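PDB 5CI5: extracellular solute-binding protein family 1 from Pseudothermotoga lettingae, which binds alpha-D-tagatose and probably delivers it to an ABC transporter for uptake. Local coordinates for residues Gly186-His191 / Gln382-Val387; Leu194-Phe199 / Leu223-Phe228. All coordinates share one frame; numbering follows the deposited sequence.

Interaction 1. Residues Gly186-His191 / Gln382-Val387; sequences GTKTEH and QIQTMV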
# COMPACT_ATOMS: atom_id res chain seq x y z
N GLY A 186 2.42 13.88 -3.32
CA GLY A 186 2.76 14.34 -4.65
C GLY A 186 4.19 14.07 -5.07
O GLY A 186 4.72 14.74 -5.96
N THR A 187 4.81 13.10 -4.43
CA THR A 187 6.16 12.62 -4.75
C THR A 187 6.15 11.68 -5.96
O THR A 187 5.10 11.17 -6.37
CB THR A 187 6.73 11.87 -3.52
OG1 THR A 187 5.72 10.96 -3.04
CG2 THR A 187 7.08 12.84 -2.40
N LYS A 188 7.33 11.43 -6.53
CA LYS A 188 7.44 10.43 -7.59
C LYS A 188 7.56 9.02 -6.99
O LYS A 188 8.56 8.31 -7.15
CB LYS A 188 8.62 10.74 -8.50
CG LYS A 188 8.45 12.00 -9.35
CD LYS A 188 7.23 11.90 -10.31
CE LYS A 188 7.30 10.73 -11.28
NZ LYS A 188 8.38 10.89 -12.29
N THR A 189 6.50 8.65 -6.29
CA THR A 189 6.39 7.37 -5.61
C THR A 189 4.96 6.85 -5.78
O THR A 189 4.03 7.60 -6.14
CB THR A 189 6.72 7.46 -4.11
OG1 THR A 189 5.71 8.28 -3.49
CG2 THR A 189 8.12 8.02 -3.82
N GLU A 190 4.78 5.55 -5.52
CA GLU A 190 3.49 4.90 -5.68
C GLU A 190 2.41 5.56 -4.84
O GLU A 190 1.25 5.48 -5.21
CB GLU A 190 3.63 3.42 -5.30
CG GLU A 190 2.40 2.58 -5.49
CD GLU A 190 2.01 2.35 -6.93
OE1 GLU A 190 2.77 2.73 -7.85
OE2 GLU A 190 0.93 1.79 -7.15
N HIS A 191 2.77 6.17 -3.71
CA HIS A 191 1.78 6.82 -2.84
C HIS A 191 0.94 7.83 -3.64
O HIS A 191 -0.25 8.02 -3.40
CB HIS A 191 2.40 7.58 -1.66
CG HIS A 191 3.48 6.86 -0.92
ND1 HIS A 191 4.79 6.84 -1.35
CD2 HIS A 191 3.47 6.21 0.27
CE1 HIS A 191 5.53 6.19 -0.47
NE2 HIS A 191 4.75 5.78 0.52
N GLN A 382 3.15 7.32 -15.04
CA GLN A 382 2.41 8.38 -15.72
C GLN A 382 1.48 9.16 -14.79
O GLN A 382 1.32 10.38 -14.93
CB GLN A 382 1.60 7.80 -16.88
CG GLN A 382 2.48 7.22 -17.97
CD GLN A 382 3.33 8.30 -18.60
OE1 GLN A 382 2.87 9.42 -18.83
NE2 GLN A 382 4.59 8.01 -18.81
N ILE A 383 0.88 8.46 -13.83
CA ILE A 383 -0.03 9.08 -12.89
C ILE A 383 0.78 9.99 -11.94
O ILE A 383 0.40 11.13 -11.66
CB ILE A 383 -0.83 8.02 -12.08
CG1 ILE A 383 -1.67 7.15 -13.03
CG2 ILE A 383 -1.68 8.70 -11.03
CD1 ILE A 383 -2.71 7.92 -13.83
N GLN A 384 1.94 9.50 -11.48
CA GLN A 384 2.81 10.29 -10.62
C GLN A 384 3.20 11.60 -11.32
O GLN A 384 3.13 12.69 -10.73
CB GLN A 384 4.07 9.50 -10.25
CG GLN A 384 3.76 8.28 -9.36
CD GLN A 384 4.91 7.29 -9.30
OE1 GLN A 384 4.70 6.07 -9.27
NE2 GLN A 384 6.12 7.80 -9.36
N THR A 385 3.64 11.49 -12.57
CA THR A 385 4.08 12.65 -13.33
C THR A 385 2.92 13.65 -13.54
O THR A 385 3.09 14.85 -13.38
CB THR A 385 4.68 12.20 -14.67
OG1 THR A 385 5.86 11.43 -14.42
CG2 THR A 385 5.03 13.42 -15.56
N MSE A 386 1.75 13.12 -13.86
CA MSE A 386 0.54 13.91 -14.03
C MSE A 386 0.30 14.80 -12.80
O MSE A 386 0.16 16.04 -12.90
CB MSE A 386 -0.64 12.97 -14.27
CG MSE A 386 -1.95 13.67 -14.47
SE MSE A 386 -3.40 12.42 -14.49
CE MSE A 386 -3.33 11.85 -12.64
N VAL A 387 0.28 14.17 -11.62
CA VAL A 387 0.02 14.90 -10.40
C VAL A 387 1.12 15.93 -10.15
O VAL A 387 0.82 17.10 -9.82
CB VAL A 387 -0.10 13.94 -9.20
CG1 VAL A 387 -0.17 14.71 -7.88
CG2 VAL A 387 -1.32 13.06 -9.38
O HOH W 1 8.30 6.54 -9.25

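Interaction 2. Residues Leu194-Phe199 / Leu223-Phe228; sequences LGYMMF and LKALKF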
# COMPACT_ATOMS: atom_id res chain seq x y z
N LEU A 194 -1.58 6.07 -5.74
CA LEU A 194 -2.62 5.56 -4.87
C LEU A 194 -3.54 6.67 -4.40
O LEU A 194 -4.76 6.48 -4.33
CB LEU A 194 -2.00 4.81 -3.68
CG LEU A 194 -1.33 3.48 -4.03
CD1 LEU A 194 -0.38 3.08 -2.92
CD2 LEU A 194 -2.36 2.41 -4.27
N GLY A 195 -2.97 7.83 -4.09
CA GLY A 195 -3.76 8.99 -3.70
C GLY A 195 -4.71 9.40 -4.81
O GLY A 195 -5.91 9.57 -4.61
N TYR A 196 -4.18 9.55 -6.02
CA TYR A 196 -5.03 9.90 -7.12
C TYR A 196 -6.14 8.85 -7.35
O TYR A 196 -7.31 9.20 -7.55
CB TYR A 196 -4.22 10.10 -8.41
CG TYR A 196 -5.14 10.38 -9.57
CD1 TYR A 196 -5.88 11.57 -9.62
CD2 TYR A 196 -5.32 9.45 -10.56
CE1 TYR A 196 -6.77 11.81 -10.64
CE2 TYR A 196 -6.20 9.69 -11.60
CZ TYR A 196 -6.91 10.87 -11.63
OH TYR A 196 -7.80 11.09 -12.67
N MSE A 197 -5.78 7.56 -7.30
CA MSE A 197 -6.76 6.49 -7.45
C MSE A 197 -7.86 6.57 -6.40
O MSE A 197 -9.03 6.37 -6.73
CB MSE A 197 -6.10 5.11 -7.39
CG MSE A 197 -5.32 4.77 -8.63
SE MSE A 197 -4.47 3.01 -8.51
CE MSE A 197 -6.11 1.91 -8.50
N MSE A 198 -7.49 6.83 -5.15
CA MSE A 198 -8.51 6.99 -4.09
C MSE A 198 -9.53 8.06 -4.48
O MSE A 198 -10.73 7.84 -4.35
CB MSE A 198 -7.85 7.33 -2.74
CG MSE A 198 -7.10 6.19 -2.15
SE MSE A 198 -8.32 4.87 -1.40
CE MSE A 198 -8.86 5.87 0.18
N PHE A 199 -9.06 9.20 -4.99
CA PHE A 199 -9.97 10.28 -5.38
C PHE A 199 -10.73 9.97 -6.69
O PHE A 199 -11.91 10.30 -6.83
CB PHE A 199 -9.19 11.59 -5.49
CG PHE A 199 -8.90 12.23 -4.14
CD1 PHE A 199 -8.13 11.58 -3.19
CD2 PHE A 199 -9.41 13.48 -3.83
CE1 PHE A 199 -7.88 12.19 -1.96
CE2 PHE A 199 -9.17 14.07 -2.62
CZ PHE A 199 -8.41 13.42 -1.67
N LEU A 223 -11.01 14.13 -14.06
CA LEU A 223 -10.58 15.52 -13.99
C LEU A 223 -10.98 16.14 -12.65
O LEU A 223 -10.18 16.82 -12.01
CB LEU A 223 -11.19 16.33 -15.14
CG LEU A 223 -10.82 17.81 -15.12
CD1 LEU A 223 -9.33 18.00 -15.46
CD2 LEU A 223 -11.68 18.63 -16.10
N LYS A 224 -12.22 15.88 -12.22
CA LYS A 224 -12.72 16.36 -10.95
C LYS A 224 -11.80 15.87 -9.82
O LYS A 224 -11.42 16.63 -8.93
CB LYS A 224 -14.16 15.90 -10.73
CG LYS A 224 -14.82 16.51 -9.53
CD LYS A 224 -16.20 15.98 -9.31
CE LYS A 224 -16.86 16.64 -8.12
NZ LYS A 224 -18.22 16.08 -7.92
N ALA A 225 -11.46 14.58 -9.86
CA ALA A 225 -10.55 13.98 -8.86
C ALA A 225 -9.18 14.64 -8.89
O ALA A 225 -8.63 14.96 -7.86
CB ALA A 225 -10.42 12.48 -9.12
N LEU A 226 -8.63 14.83 -10.08
CA LEU A 226 -7.32 15.47 -10.21
C LEU A 226 -7.32 16.90 -9.65
O LEU A 226 -6.40 17.29 -8.93
CB LEU A 226 -6.86 15.47 -11.67
CG LEU A 226 -5.50 16.13 -11.92
CD1 LEU A 226 -4.38 15.52 -11.07
CD2 LEU A 226 -5.13 16.06 -13.41
N LYS A 227 -8.35 17.66 -9.98
CA LYS A 227 -8.46 19.04 -9.50
C LYS A 227 -8.61 19.10 -7.98
O LYS A 227 -7.93 19.88 -7.33
CB LYS A 227 -9.62 19.75 -10.19
CG LYS A 227 -9.32 20.08 -11.61
CD LYS A 227 -10.37 20.98 -12.26
CE LYS A 227 -9.89 21.36 -13.66
NZ LYS A 227 -10.75 22.39 -14.30
N PHE A 228 -9.42 18.23 -7.38
CA PHE A 228 -9.62 18.32 -5.94
C PHE A 228 -8.40 17.85 -5.18
O PHE A 228 -7.97 18.51 -4.25
CB PHE A 228 -10.85 17.51 -5.51
CG PHE A 228 -11.21 17.68 -4.05
CD1 PHE A 228 -11.22 18.94 -3.46
CD2 PHE A 228 -11.52 16.59 -3.28
CE1 PHE A 228 -11.57 19.08 -2.11
CE2 PHE A 228 -11.88 16.73 -1.94
CZ PHE A 228 -11.89 17.97 -1.36

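Interaction 1. Residues Gly186-His191 / Gln382-Val387
Gln384 reaches from helix 376-391 beneath the inverse gamma turn Thr187-Thr189, centred on Lys188 and closed by a weak bond from Thr189 N to Thr187 O. Its CB touches Lys188 CE at 3.6 Å, where the lysine chain, bent at three successive torsions, folds over the helix. With CG anti to its own carbonyl carbon (chi1 -67°) and the chain extended beyond, the glutamine runs on under Thr189 O, which lies 3.3 Å from CG and equally near CD. At the tip, NE2 packs 3.0 Å from Lys188 C; it is too poorly angled to bond to Lys188 O, and Thr189 N is another donor. A water 2.8 Å from Lys188 O also approaches NE2, but suspiciously closely, so the bridge is doubtful. Gln384 OE1 stands 4.1 Å from Glu190 OE1, with amide and carboxylate planes nearly perpendicular (89°). Ser380 OG lies between these oxygens but can donate to only one at a time, so the assignment of the amide ends is uncertain. Lysine suits the exposed side: Lys188 NZ salt-bridges Glu381 and bonds weakly to Thr385 OG1 (3.3 Å), whose stronger partner is Glu381 O in its own helix. Cutting Gln384 back to an alanine would probably cost the turn the side chain packed beneath it, and Ser380 a polar neighbour. Ser380 thus probably links the amide to Glu190, the carboxylate that touches the sugar and pairs with Arg370.

Interaction 2. Residues Leu194-Phe199 / Leu223-Phe228
Phe199 and Ala225 bring the two helices together, their CA atoms 5.1 Å apart. The van der Waals contacts centre on this alanine. Its methyl group, CB, lies 3.9 Å from Phe199 CB and also rests on the backbone carbonyl of that residue, 3.5 Å from Phe199 O, so the small residue lets one helix backbone press almost directly against the other; the axes approach to 9.0 Å, with an angle of 125° between their directions. Tyr196 touches the same methyl (CE1 to Ala225 CB 4.0 Å) and the adjacent residue, Leu226. A first torsion of 177° carries the tyrosine ring out from its helix, and its CE1 comes 3.8 Å from Leu226 CB while the ring edge meets Leu226 N.

The aromatic contact is the pair Phe199 and Phe228. Phe228 CD2 arrives at the edge of the Phe199 ring, 3.5 Å from Phe199 CE2, with the planes inclined at 50° and the centroids of the Phe199 and Phe228 rings 5.8 Å apart. Trp162 touches both rings, and Tyr229 meets Phe199 edge-to-face, extending the aromatic cluster.

No hydrogen bond joins the two segments; Tyr196 OH bonds to Gly222 O, just before the second segment. A tyrosine therefore suits a place where a ring must fill the interface and its tip must meet a backbone carbonyl. Such crossing of helices through an alanine contact flanked by aromatic rings is ordinary helix-helix packing, here within one lobe of the two-lobed type II solute-binding protein fold.

Helix 190-202 serves both contacts: its first turn enters interaction 1, and the next turns enter interaction 2, whose centre is 11 Å away. Along the chain, interaction 2 is nested inside the loop that interaction 1 closes. The two meet directly in an apolar seam, where Ile383 CG2 packs 3.7 Å from Tyr196 CD2 and the selenomethionine Met386 places CE 3.7 Å from Tyr196 CE2 and CG 4.1 Å from Leu226 CD2. Glu190 of interaction 1 has its side chain about 4 Å from the bound tagatose. Leu194, at the start of segment 194-199, also touches the sugar, but the residues that pack in interaction 2 stand back, the Tyr196 side chain about 13 Å away; the helix thus leads away from the pocket.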